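Local coordinates for xylose isomerase-like TIM barrel domain-containing protein (Thermus thermophilus, PDB 3AYV) that binds zinc ions in a TIM barrel of the AP endonuclease 2 family and may take part in protection against oxidative stress, its exact activity being unknown, at residues A[188-193]-A[206-211]; A[113-118]-A[147-152]; A[59-64]-A[71-76]. All coordinates share one frame; numbering follows the deposited sequence.

Interaction 1: A[188-193]-A[206-211]; sequences LNDTDG and LGHGAW
Asp190 and Leu206 meet through a hydrogen bond from the backbone: Leu206 N donates to Asp190 OD1 over 3.0 Å, reaching the oxygen on its syn side with an N-H...O angle of 156°. The same OD1 accepts from its neighbour Thr191 N at 2.9 Å, on the anti side and tilted out of the carboxylate plane, and these two bonds help fix the rotation of the carboxylate. OD2 has a weak bond from Gly204 N. A lysine in place of Asp190 would probably leave Leu206 N without its acceptor and free the start of 206-211 to shift. The second polar link is weak: His208 NE2 lies 2.9 Å from Asn189 O at the ring edge, but the N-H is turned well off the oxygen (123°). Leu188 ends the seventh TIM-barrel strand, 185-188, and the rest of both segments lies in the long loop before the eighth, 219-222. The strand leads into Asn189, whose ND2 bonds to Glu223 O and whose side chain lies about 5 Å from a bound zinc ion. Apolar contact is limited to Leu206, where CG anti to the carbonyl carbon (chi1 -70°) comes to lie 3.7 Å from Thr191 CG2, and to the more distant Leu188 CD2 by the His208 ring. Trp211 NE1 donates to Leu206 O at 3.0 Å in the indole plane, and one indole face lies over His208 CA.

Interaction 2: A[113-118]-A[147-152]; sequences LPLAEA and RPVLEA
Leu113 reaches across to helix 147-152 with both of its methyl groups. CD2 touches Pro148 CB at 3.8 Å, the two side chains crossing at about a right angle, while CD1 lies equally near Ala152 CB. The leucine thus bridges two residues one helical turn apart. Ala152 CB is met a second time, methyl to methyl, by Ala116 CB at 3.8 Å. Small residues on both helices let the backbones come close here: the CA atoms of Ala116 and Val149 are 5.1 Å apart, and the axes of the two short segments approach to 8.5 Å with a crossing angle of -39°. On the buried side the contact passes to branched side chains. Val149 splits its two methyls between partners: CG1, anti to the backbone N (chi1 -173°), lies 4.2 Å from Ala116 CA, and CG2 faces Leu115 CD2, the leucine crossing it obliquely. All these contacts are van der Waals; no hydrogen bond spans the segments, although Ala116 O receives one from His153 NE2 just beyond them. Ala112 extends the interface at its start by touching both Pro148 and Val149. The two helices run in broadly the same direction; helix 112-118 follows the fourth barrel strand, 92-96, and helix 147-153 the fifth, 132-136, with helix 120-129 and strand 132-136 between them in sequence.

Interaction 3: A[59-64]-A[71-76]; sequences WNLDLL and RGLTLR
Thr74, the residue with most surface buried here, points from helix 68-87 into the bend of the loop 59-64. Its OG1 sits beside the backbone N of its own residue (chi1 -59°), a rotation that turns the hydroxyl to Asp62 N, which donates to it over 2.9 Å with an N-H...O angle of 144°. Because OG1 is also bonded to Val70 O, one turn earlier in the helix, this one atom ties the loop amide to the helix backbone. Leu61 CB packs against the same oxygen at 3.4 Å, the two side chains sliding past each other in opposite directions, and Leu61 CD2 touches Leu73 CD2, those side chains crossing at about a right angle. The other branch of Thr74, CG2, serves Leu63. Although that leucine sets out away from the helix, its CD2 swings back to 3.7 Å from Thr74 CG2 and then lies against Leu75, 4.1 Å from its CB. Leu63 O takes a different neighbour, the aliphatic part of Arg71, whose CD is 3.1 Å away; the guanidinium carries on past the carbonyl and bonds through NH1 to Ser65 O. Between the two leucines, Asp62 points away from helix 68-87 and closes an Asx turn, Leu64 N donating to OD1 at 2.9 Å from above the carboxylate plane, while Arg111 makes a salt bridge to the same oxygen. Apolar leucine methyls therefore surround one hydrogen bond across the contact, so that the loop after barrel strand 52-55 is held to the helix that follows it by both kinds of force.

Overall arrangement
Along the chain the contacts come in the order 3, 2, 1, each completed before the next begins, and all lie within one eight-stranded parallel TIM barrel. Interactions 2 and 3 are neighbours, their centres 16 Å apart: Leu64 and Leu63 of the loop 59-64 pack on helix 112-118, with Leu64 CD2 3.7 Å from Pro114 O. Interaction 1 stands apart, about 29 Å from interaction 2 and 31 Å from interaction 3 between centres, and on the opposite side of the chain's centre from interaction 3. Strands 185-188 and 52-55, which carry the zinc ligands His187 and His55, precede interactions 1 and 3. Interaction 1 alone comes near the metals, through Asn189; the others pack loops and helices following the third to fifth strands.

Interaction 1: A[188-193]-A[206-211]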
ATOM      1  N   LEU A 188      -1.700  -1.910   8.031  1.00 14.11           N
ATOM      2  CA  LEU A 188      -1.602  -2.178   9.466  1.00 13.63           C
ATOM      3  C   LEU A 188      -0.765  -3.392   9.790  1.00 12.91           C
ATOM      4  O   LEU A 188      -0.926  -4.443   9.177  1.00 13.21           O
ATOM      5  CB  LEU A 188      -2.988  -2.389  10.058  1.00 13.68           C
ATOM      6  CG  LEU A 188      -3.966  -1.205   9.937  1.00 14.20           C
ATOM      7  CD1 LEU A 188      -5.273  -1.682  10.585  1.00 14.08           C
ATOM      8  CD2 LEU A 188      -3.427  -0.002  10.666  1.00 14.49           C
ATOM      9  N   ASN A 189       0.132  -3.212  10.749  1.00 13.52           N
ATOM     10  CA  ASN A 189       0.887  -4.302  11.363  1.00 13.56           C
ATOM     11  C   ASN A 189       1.659  -3.704  12.525  1.00 14.35           C
ATOM     12  O   ASN A 189       1.464  -2.523  12.819  1.00 13.79           O
ATOM     13  CB  ASN A 189       1.793  -5.023  10.338  1.00 13.79           C
ATOM     14  CG  ASN A 189       2.780  -4.093   9.645  1.00 12.30           C
ATOM     15  OD1 ASN A 189       3.309  -3.159  10.253  1.00 12.56           O
ATOM     16  ND2 ASN A 189       3.028  -4.347   8.357  1.00 11.54           N
ATOM     17  N   ASP A 190       2.503  -4.503  13.191  1.00 13.88           N
ATOM     18  CA  ASP A 190       3.364  -3.969  14.228  1.00 14.30           C
ATOM     19  C   ASP A 190       4.830  -4.365  14.006  1.00 14.72           C
ATOM     20  O   ASP A 190       5.142  -5.260  13.217  1.00 14.32           O
ATOM     21  CB  ASP A 190       2.875  -4.369  15.632  1.00 14.98           C
ATOM     22  CG  ASP A 190       3.038  -3.245  16.648  1.00 15.82           C
ATOM     23  OD1 ASP A 190       3.835  -2.310  16.406  1.00 15.53           O
ATOM     24  OD2 ASP A 190       2.422  -3.320  17.741  1.00 18.63           O
ATOM     25  N   THR A 191       5.700  -3.665  14.708  1.00 15.15           N
ATOM     26  CA  THR A 191       7.134  -3.788  14.537  1.00 16.02           C
ATOM     27  C   THR A 191       7.775  -3.636  15.915  1.00 16.51           C
ATOM     28  O   THR A 191       7.194  -3.020  16.818  1.00 16.60           O
ATOM     29  CB  THR A 191       7.680  -2.692  13.589  1.00 15.03           C
ATOM     30  OG1 THR A 191       9.115  -2.672  13.675  1.00 17.10           O
ATOM     31  CG2 THR A 191       7.133  -1.293  13.957  1.00 15.35           C
ATOM     32  N   ASP A 192       8.970  -4.194  16.069  1.00 17.03           N
ATOM     33  CA  ASP A 192       9.783  -3.951  17.259  1.00 18.13           C
ATOM     34  C   ASP A 192      10.499  -2.599  17.265  1.00 18.70           C
ATOM     35  O   ASP A 192      11.226  -2.274  18.215  1.00 19.29           O
ATOM     36  CB  ASP A 192      10.784  -5.102  17.448  1.00 18.40           C
ATOM     37  CG  ASP A 192      11.715  -5.311  16.240  1.00 19.89           C
ATOM     38  OD1 ASP A 192      11.693  -4.537  15.258  1.00 16.97           O
ATOM     39  OD2 ASP A 192      12.501  -6.281  16.289  1.00 21.18           O
ATOM     40  N   GLY A 193      10.296  -1.807  16.208  1.00 16.98           N
ATOM     41  CA  GLY A 193      10.949  -0.539  16.074  1.00 17.73           C
ATOM     42  C   GLY A 193      12.289  -0.603  15.379  1.00 17.82           C
ATOM     43  O   GLY A 193      12.954   0.428  15.255  1.00 19.06           O
ATOM     44  N   LEU A 206       4.181   0.078  18.164  1.00 17.73           N
ATOM     45  CA  LEU A 206       3.458   1.176  17.489  1.00 17.57           C
ATOM     46  C   LEU A 206       2.279   1.786  18.281  1.00 17.60           C
ATOM     47  O   LEU A 206       1.830   2.880  17.959  1.00 17.69           O
ATOM     48  CB  LEU A 206       3.015   0.797  16.057  1.00 17.52           C
ATOM     49  CG  LEU A 206       4.137   0.648  15.007  1.00 17.04           C
ATOM     50  CD1 LEU A 206       3.536   0.295  13.657  1.00 15.62           C
ATOM     51  CD2 LEU A 206       5.015   1.948  14.935  1.00 17.25           C
ATOM     52  N   GLY A 207       1.786   1.091  19.309  1.00 18.22           N
ATOM     53  CA  GLY A 207       0.735   1.673  20.191  1.00 18.17           C
ATOM     54  C   GLY A 207      -0.541   2.089  19.464  1.00 18.19           C
ATOM     55  O   GLY A 207      -1.081   3.191  19.691  1.00 17.97           O
ATOM     56  N   HIS A 208      -1.035   1.225  18.581  1.00 18.44           N
ATOM     57  CA  HIS A 208      -2.186   1.589  17.742  1.00 19.33           C
ATOM     58  C   HIS A 208      -3.402   2.059  18.525  1.00 20.58           C
ATOM     59  O   HIS A 208      -4.202   2.849  18.018  1.00 21.02           O
ATOM     60  CB  HIS A 208      -2.626   0.430  16.852  1.00 18.78           C
ATOM     61  CG  HIS A 208      -1.561  -0.040  15.909  1.00 18.98           C
ATOM     62  ND1 HIS A 208      -1.535   0.313  14.576  1.00 20.19           N
ATOM     63  CD2 HIS A 208      -0.480  -0.828  16.114  1.00 12.98           C
ATOM     64  CE1 HIS A 208      -0.488  -0.251  13.994  1.00 15.39           C
ATOM     65  NE2 HIS A 208       0.173  -0.938  14.908  1.00 19.13           N
ATOM     66  N   GLY A 209      -3.569   1.534  19.734  1.00 21.44           N
ATOM     67  CA  GLY A 209      -4.677   1.967  20.593  1.00 23.08           C
ATOM     68  C   GLY A 209      -4.704   3.475  20.813  1.00 24.05           C
ATOM     69  O   GLY A 209      -5.786   4.074  20.938  1.00 24.93           O
ATOM     70  N   ALA A 210      -3.528   4.097  20.854  1.00 23.93           N
ATOM     71  CA  ALA A 210      -3.418   5.530  21.073  1.00 24.05           C
ATOM     72  C   ALA A 210      -3.812   6.409  19.872  1.00 24.48           C
ATOM     73  O   ALA A 210      -4.135   7.583  20.065  1.00 25.05           O
ATOM     74  CB  ALA A 210      -1.994   5.902  21.579  1.00 24.98           C
ATOM     75  N   TRP A 211      -3.803   5.873  18.641  1.00 23.20           N
ATOM     76  CA  TRP A 211      -4.016   6.734  17.469  1.00 21.76           C
ATOM     77  C   TRP A 211      -4.940   6.217  16.383  1.00 20.98           C
ATOM     78  O   TRP A 211      -5.377   6.993  15.532  1.00 21.04           O
ATOM     79  CB  TRP A 211      -2.656   7.165  16.861  1.00 21.63           C
ATOM     80  CG  TRP A 211      -1.803   6.010  16.384  1.00 20.25           C
ATOM     81  CD1 TRP A 211      -0.817   5.366  17.100  1.00 18.75           C
ATOM     82  CD2 TRP A 211      -1.854   5.366  15.104  1.00 18.26           C
ATOM     83  NE1 TRP A 211      -0.259   4.371  16.328  1.00 18.91           N
ATOM     84  CE2 TRP A 211      -0.876   4.349  15.105  1.00 19.97           C
ATOM     85  CE3 TRP A 211      -2.615   5.568  13.940  1.00 18.80           C
ATOM     86  CZ2 TRP A 211      -0.647   3.528  13.988  1.00 19.27           C
ATOM     87  CZ3 TRP A 211      -2.389   4.742  12.837  1.00 17.99           C
ATOM     88  CH2 TRP A 211      -1.420   3.736  12.873  1.00 17.74           C
TER

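Interaction 2: A[113-118]-A[147-152]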
ATOM      1  N   LEU A 113       8.089  17.003  -7.145  1.00 11.37           N
ATOM      2  CA  LEU A 113       7.415  17.418  -8.380  1.00 12.26           C
ATOM      3  C   LEU A 113       7.854  16.585  -9.599  1.00 11.88           C
ATOM      4  O   LEU A 113       7.013  16.266 -10.456  1.00 12.27           O
ATOM      5  CB  LEU A 113       7.518  18.940  -8.626  1.00 12.04           C
ATOM      6  CG  LEU A 113       6.425  19.773  -7.901  1.00 13.69           C
ATOM      7  CD1 LEU A 113       4.997  19.390  -8.347  1.00 15.02           C
ATOM      8  CD2 LEU A 113       6.552  19.731  -6.378  1.00 15.79           C
ATOM      9  N   PRO A 114       9.155  16.197  -9.675  1.00 11.49           N
ATOM     10  CA  PRO A 114       9.515  15.279 -10.749  1.00 10.43           C
ATOM     11  C   PRO A 114       8.727  13.966 -10.669  1.00  9.72           C
ATOM     12  O   PRO A 114       8.336  13.413 -11.712  1.00 10.54           O
ATOM     13  CB  PRO A 114      11.022  15.048 -10.510  1.00 10.66           C
ATOM     14  CG  PRO A 114      11.477  16.409 -10.039  1.00 11.17           C
ATOM     15  CD  PRO A 114      10.362  16.811  -9.079  1.00 11.83           C
ATOM     16  N   LEU A 115       8.484  13.473  -9.458  1.00  9.79           N
ATOM     17  CA  LEU A 115       7.621  12.284  -9.299  1.00  9.63           C
ATOM     18  C   LEU A 115       6.161  12.553  -9.757  1.00  9.75           C
ATOM     19  O   LEU A 115       5.588  11.754 -10.506  1.00  9.36           O
ATOM     20  CB  LEU A 115       7.646  11.739  -7.869  1.00  9.71           C
ATOM     21  CG  LEU A 115       6.762  10.484  -7.658  1.00  9.50           C
ATOM     22  CD1 LEU A 115       7.374   9.315  -8.457  1.00 10.64           C
ATOM     23  CD2 LEU A 115       6.699  10.160  -6.173  1.00 12.09           C
ATOM     24  N   ALA A 116       5.599  13.693  -9.373  1.00  9.58           N
ATOM     25  CA  ALA A 116       4.216  14.020  -9.771  1.00 10.37           C
ATOM     26  C   ALA A 116       4.122  14.011 -11.289  1.00 11.23           C
ATOM     27  O   ALA A 116       3.143  13.513 -11.869  1.00 11.17           O
ATOM     28  CB  ALA A 116       3.811  15.400  -9.226  1.00 10.53           C
ATOM     29  N   GLU A 117       5.143  14.578 -11.936  1.00 11.49           N
ATOM     30  CA  GLU A 117       5.181  14.613 -13.381  1.00 13.85           C
ATOM     31  C   GLU A 117       5.306  13.210 -13.977  1.00 13.17           C
ATOM     32  O   GLU A 117       4.574  12.853 -14.888  1.00 12.48           O
ATOM     33  CB  GLU A 117       6.322  15.527 -13.857  1.00 15.28           C
ATOM     34  CG  GLU A 117       6.547  15.441 -15.367  1.00 22.81           C
ATOM     35  CD  GLU A 117       7.710  16.298 -15.817  1.00 31.40           C
ATOM     36  OE1 GLU A 117       7.464  17.395 -16.369  1.00 34.22           O
ATOM     37  OE2 GLU A 117       8.868  15.866 -15.589  1.00 36.23           O
ATOM     38  N   ALA A 118       6.221  12.407 -13.442  1.00 12.16           N
ATOM     39  CA  ALA A 118       6.444  11.053 -13.938  1.00 12.10           C
ATOM     40  C   ALA A 118       5.208  10.160 -13.748  1.00 11.97           C
ATOM     41  O   ALA A 118       5.000   9.176 -14.504  1.00 12.86           O
ATOM     42  CB  ALA A 118       7.685  10.433 -13.251  1.00 11.37           C
ATOM     43  N   ARG A 147       3.580  15.389   0.483  1.00 11.74           N
ATOM     44  CA  ARG A 147       2.524  16.399   0.375  1.00 13.40           C
ATOM     45  C   ARG A 147       2.449  17.095  -1.018  1.00 12.49           C
ATOM     46  O   ARG A 147       1.355  17.216  -1.573  1.00 12.99           O
ATOM     47  CB  ARG A 147       2.657  17.424   1.520  1.00 13.58           C
ATOM     48  CG  ARG A 147       1.430  18.326   1.667  1.00 18.58           C
ATOM     49  CD  ARG A 147       1.557  19.228   2.881  1.00 20.87           C
ATOM     50  NE  ARG A 147       1.177  18.540   4.118  1.00 23.65           N
ATOM     51  CZ  ARG A 147      -0.080  18.399   4.538  1.00 26.77           C
ATOM     52  NH1 ARG A 147      -1.089  18.879   3.814  1.00 27.60           N
ATOM     53  NH2 ARG A 147      -0.331  17.767   5.682  1.00 28.14           N
ATOM     54  N   PRO A 148       3.591  17.547  -1.584  1.00 11.95           N
ATOM     55  CA  PRO A 148       3.495  18.192  -2.914  1.00 11.98           C
ATOM     56  C   PRO A 148       3.079  17.242  -4.054  1.00 12.38           C
ATOM     57  O   PRO A 148       2.478  17.683  -5.063  1.00 12.78           O
ATOM     58  CB  PRO A 148       4.927  18.687  -3.161  1.00 11.06           C
ATOM     59  CG  PRO A 148       5.581  18.749  -1.744  1.00 12.19           C
ATOM     60  CD  PRO A 148       4.995  17.520  -1.102  1.00 11.10           C
ATOM     61  N   VAL A 149       3.410  15.961  -3.931  1.00 11.55           N
ATOM     62  CA  VAL A 149       2.979  14.988  -4.951  1.00 12.39           C
ATOM     63  C   VAL A 149       1.457  14.921  -4.942  1.00 12.69           C
ATOM     64  O   VAL A 149       0.798  14.963  -5.999  1.00 13.03           O
ATOM     65  CB  VAL A 149       3.553  13.567  -4.715  1.00 12.36           C
ATOM     66  CG1 VAL A 149       3.212  12.638  -5.892  1.00 13.91           C
ATOM     67  CG2 VAL A 149       5.086  13.617  -4.500  1.00 12.34           C
ATOM     68  N   LEU A 150       0.896  14.760  -3.742  1.00 12.11           N
ATOM     69  CA  LEU A 150      -0.560  14.757  -3.580  1.00 12.32           C
ATOM     70  C   LEU A 150      -1.195  16.059  -4.060  1.00 13.28           C
ATOM     71  O   LEU A 150      -2.208  16.036  -4.780  1.00 14.07           O
ATOM     72  CB  LEU A 150      -0.920  14.498  -2.109  1.00 11.84           C
ATOM     73  CG  LEU A 150      -0.315  13.207  -1.542  1.00 12.09           C
ATOM     74  CD1 LEU A 150      -0.448  13.156  -0.042  1.00 11.87           C
ATOM     75  CD2 LEU A 150      -1.020  12.014  -2.191  1.00 12.45           C
ATOM     76  N   GLU A 151      -0.621  17.190  -3.676  1.00 13.98           N
ATOM     77  CA  GLU A 151      -1.223  18.489  -4.029  1.00 15.61           C
ATOM     78  C   GLU A 151      -1.195  18.726  -5.533  1.00 15.40           C
ATOM     79  O   GLU A 151      -2.154  19.255  -6.103  1.00 14.21           O
ATOM     80  CB  GLU A 151      -0.438  19.624  -3.413  1.00 16.28           C
ATOM     81  CG  GLU A 151      -0.370  19.722  -1.952  1.00 22.58           C
ATOM     82  CD  GLU A 151       0.465  20.950  -1.607  1.00 28.76           C
ATOM     83  OE1 GLU A 151       1.706  20.812  -1.399  1.00 33.87           O
ATOM     84  OE2 GLU A 151      -0.109  22.055  -1.644  1.00 30.48           O
ATOM     85  N   ALA A 152      -0.073  18.371  -6.169  1.00 15.02           N
ATOM     86  CA  ALA A 152       0.046  18.521  -7.618  1.00 15.79           C
ATOM     87  C   ALA A 152      -1.042  17.740  -8.340  1.00 17.14           C
ATOM     88  O   ALA A 152      -1.543  18.174  -9.398  1.00 17.16           O
ATOM     89  CB  ALA A 152       1.463  18.122  -8.123  1.00 16.03           C
TER

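Interaction 3: A[59-64]-A[71-76]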
ATOM      1  N   TRP A  59       9.425  -3.783  -6.020  1.00 11.74           N
ATOM      2  CA  TRP A  59      10.816  -4.164  -5.739  1.00 12.40           C
ATOM      3  C   TRP A  59      11.739  -3.644  -6.835  1.00 11.67           C
ATOM      4  O   TRP A  59      11.537  -3.943  -8.011  1.00 10.90           O
ATOM      5  CB  TRP A  59      10.970  -5.683  -5.589  1.00 13.40           C
ATOM      6  CG  TRP A  59      10.565  -6.217  -4.254  1.00 15.89           C
ATOM      7  CD1 TRP A  59       9.541  -7.087  -4.003  1.00 17.26           C
ATOM      8  CD2 TRP A  59      11.182  -5.939  -2.986  1.00 18.51           C
ATOM      9  NE1 TRP A  59       9.489  -7.377  -2.659  1.00 18.57           N
ATOM     10  CE2 TRP A  59      10.467  -6.664  -2.009  1.00 19.95           C
ATOM     11  CE3 TRP A  59      12.246  -5.115  -2.578  1.00 18.98           C
ATOM     12  CZ2 TRP A  59      10.799  -6.622  -0.639  1.00 22.35           C
ATOM     13  CZ3 TRP A  59      12.576  -5.067  -1.206  1.00 23.08           C
ATOM     14  CH2 TRP A  59      11.850  -5.817  -0.262  1.00 21.44           C
ATOM     15  N   ASN A  60      12.770  -2.878  -6.434  1.00 11.50           N
ATOM     16  CA  ASN A  60      13.767  -2.351  -7.372  1.00 11.93           C
ATOM     17  C   ASN A  60      13.214  -1.436  -8.448  1.00 12.00           C
ATOM     18  O   ASN A  60      13.829  -1.265  -9.488  1.00 12.72           O
ATOM     19  CB  ASN A  60      14.548  -3.497  -8.025  1.00 11.95           C
ATOM     20  CG  ASN A  60      15.204  -4.402  -7.000  1.00 13.46           C
ATOM     21  OD1 ASN A  60      14.830  -5.577  -6.857  1.00 11.98           O
ATOM     22  ND2 ASN A  60      16.166  -3.846  -6.247  1.00 13.56           N
ATOM     23  N   LEU A  61      12.051  -0.842  -8.199  1.00 10.58           N
ATOM     24  CA  LEU A  61      11.489   0.085  -9.171  1.00 10.63           C
ATOM     25  C   LEU A  61      11.574   1.530  -8.690  1.00 10.86           C
ATOM     26  O   LEU A  61      11.494   1.801  -7.495  1.00 11.30           O
ATOM     27  CB  LEU A  61      10.011  -0.255  -9.444  1.00  9.98           C
ATOM     28  CG  LEU A  61       9.765  -1.701  -9.928  1.00 11.24           C
ATOM     29  CD1 LEU A  61       8.270  -1.964 -10.165  1.00 11.05           C
ATOM     30  CD2 LEU A  61      10.575  -2.081 -11.157  1.00  9.34           C
ATOM     31  N   ASP A  62      11.703   2.453  -9.646  1.00  9.74           N
ATOM     32  CA  ASP A  62      11.692   3.878  -9.373  1.00  9.98           C
ATOM     33  C   ASP A  62      11.511   4.628 -10.693  1.00  9.30           C
ATOM     34  O   ASP A  62      12.364   4.525 -11.601  1.00  9.17           O
ATOM     35  CB  ASP A  62      13.014   4.310  -8.683  1.00  9.58           C
ATOM     36  CG  ASP A  62      13.031   5.772  -8.345  1.00 11.51           C
ATOM     37  OD1 ASP A  62      11.962   6.422  -8.414  1.00 11.54           O
ATOM     38  OD2 ASP A  62      14.120   6.295  -8.003  1.00 12.82           O
ATOM     39  N   LEU A  63      10.412   5.380 -10.797  1.00  9.01           N
ATOM     40  CA  LEU A  63      10.179   6.231 -11.969  1.00  9.49           C
ATOM     41  C   LEU A  63      11.293   7.276 -12.178  1.00 10.34           C
ATOM     42  O   LEU A  63      11.488   7.770 -13.302  1.00 10.76           O
ATOM     43  CB  LEU A  63       8.809   6.934 -11.879  1.00 10.22           C
ATOM     44  CG  LEU A  63       7.583   6.016 -12.018  1.00  8.90           C
ATOM     45  CD1 LEU A  63       6.310   6.842 -11.750  1.00 10.96           C
ATOM     46  CD2 LEU A  63       7.552   5.393 -13.448  1.00 12.33           C
ATOM     47  N   LEU A  64      12.000   7.593 -11.104  1.00  9.93           N
ATOM     48  CA  LEU A  64      13.026   8.625 -11.138  1.00  9.73           C
ATOM     49  C   LEU A  64      14.425   8.013 -11.013  1.00  9.66           C
ATOM     50  O   LEU A  64      15.388   8.735 -10.702  1.00 10.78           O
ATOM     51  CB  LEU A  64      12.788   9.632 -10.017  1.00  9.54           C
ATOM     52  CG  LEU A  64      11.441  10.361  -9.991  1.00 10.21           C
ATOM     53  CD1 LEU A  64      11.524  11.336  -8.839  1.00  9.92           C
ATOM     54  CD2 LEU A  64      11.164  11.098 -11.344  1.00  9.94           C
ATOM     55  N   ARG A  71      13.704   3.112 -15.238  1.00 10.88           N
ATOM     56  CA  ARG A  71      12.547   4.023 -15.383  1.00 10.81           C
ATOM     57  C   ARG A  71      11.511   3.422 -16.328  1.00 12.21           C
ATOM     58  O   ARG A  71      10.327   3.465 -16.036  1.00 12.25           O
ATOM     59  CB  ARG A  71      12.983   5.378 -15.920  1.00 11.16           C
ATOM     60  CG  ARG A  71      13.910   6.161 -14.963  1.00 12.05           C
ATOM     61  CD  ARG A  71      13.920   7.682 -15.267  1.00 15.47           C
ATOM     62  NE  ARG A  71      14.406   8.019 -16.611  1.00 13.81           N
ATOM     63  CZ  ARG A  71      15.696   8.233 -16.916  1.00 18.55           C
ATOM     64  NH1 ARG A  71      16.660   8.114 -15.995  1.00 15.98           N
ATOM     65  NH2 ARG A  71      16.034   8.554 -18.160  1.00 16.53           N
ATOM     66  N   GLY A  72      11.983   2.907 -17.466  1.00 11.31           N
ATOM     67  CA  GLY A  72      11.129   2.266 -18.475  1.00 12.96           C
ATOM     68  C   GLY A  72      10.381   1.056 -17.920  1.00 12.71           C
ATOM     69  O   GLY A  72       9.156   0.910 -18.089  1.00 12.10           O
ATOM     70  N   LEU A  73      11.127   0.173 -17.258  1.00 12.10           N
ATOM     71  CA  LEU A  73      10.557  -1.015 -16.625  1.00 12.11           C
ATOM     72  C   LEU A  73       9.498  -0.653 -15.561  1.00 11.53           C
ATOM     73  O   LEU A  73       8.410  -1.282 -15.491  1.00 10.56           O
ATOM     74  CB  LEU A  73      11.675  -1.862 -15.991  1.00 11.02           C
ATOM     75  CG  LEU A  73      11.165  -3.110 -15.255  1.00 13.16           C
ATOM     76  CD1 LEU A  73      10.554  -4.212 -16.196  1.00 14.11           C
ATOM     77  CD2 LEU A  73      12.271  -3.706 -14.371  1.00 13.96           C
ATOM     78  N   THR A  74       9.827   0.354 -14.743  1.00 10.16           N
ATOM     79  CA  THR A  74       8.935   0.814 -13.672  1.00 10.14           C
ATOM     80  C   THR A  74       7.595   1.278 -14.258  1.00 10.97           C
ATOM     81  O   THR A  74       6.528   0.880 -13.776  1.00 10.44           O
ATOM     82  CB  THR A  74       9.565   1.969 -12.844  1.00  9.82           C
ATOM     83  OG1 THR A  74      10.796   1.498 -12.268  1.00  9.56           O
ATOM     84  CG2 THR A  74       8.649   2.369 -11.686  1.00 10.26           C
ATOM     85  N   LEU A  75       7.675   2.109 -15.290  1.00 10.74           N
ATOM     86  CA  LEU A  75       6.455   2.561 -15.954  1.00 12.03           C
ATOM     87  C   LEU A  75       5.637   1.381 -16.489  1.00 11.98           C
ATOM     88  O   LEU A  75       4.418   1.323 -16.227  1.00 12.21           O
ATOM     89  CB  LEU A  75       6.760   3.589 -17.048  1.00 12.54           C
ATOM     90  CG  LEU A  75       5.537   4.243 -17.711  1.00 14.30           C
ATOM     91  CD1 LEU A  75       4.670   4.960 -16.655  1.00 12.12           C
ATOM     92  CD2 LEU A  75       6.025   5.218 -18.802  1.00 16.15           C
ATOM     93  N   ARG A  76       6.292   0.445 -17.187  1.00 12.22           N
ATOM     94  CA  ARG A  76       5.601  -0.758 -17.711  1.00 13.53           C
ATOM     95  C   ARG A  76       4.953  -1.590 -16.597  1.00 13.35           C
ATOM     96  O   ARG A  76       3.792  -2.042 -16.734  1.00 12.84           O
ATOM     97  CB  ARG A  76       6.530  -1.625 -18.583  1.00 13.38           C
ATOM     98  CG  ARG A  76       6.938  -0.996 -19.913  1.00 17.78           C
ATOM     99  CD  ARG A  76       7.720  -1.976 -20.851  1.00 23.33           C
ATOM    100  NE  ARG A  76       8.927  -2.609 -20.284  1.00 24.79           N
ATOM    101  CZ  ARG A  76      10.161  -2.088 -20.349  1.00 23.43           C
ATOM    102  NH1 ARG A  76      10.378  -0.903 -20.902  1.00 24.55           N
ATOM    103  NH2 ARG A  76      11.183  -2.741 -19.820  1.00 25.02           N
TER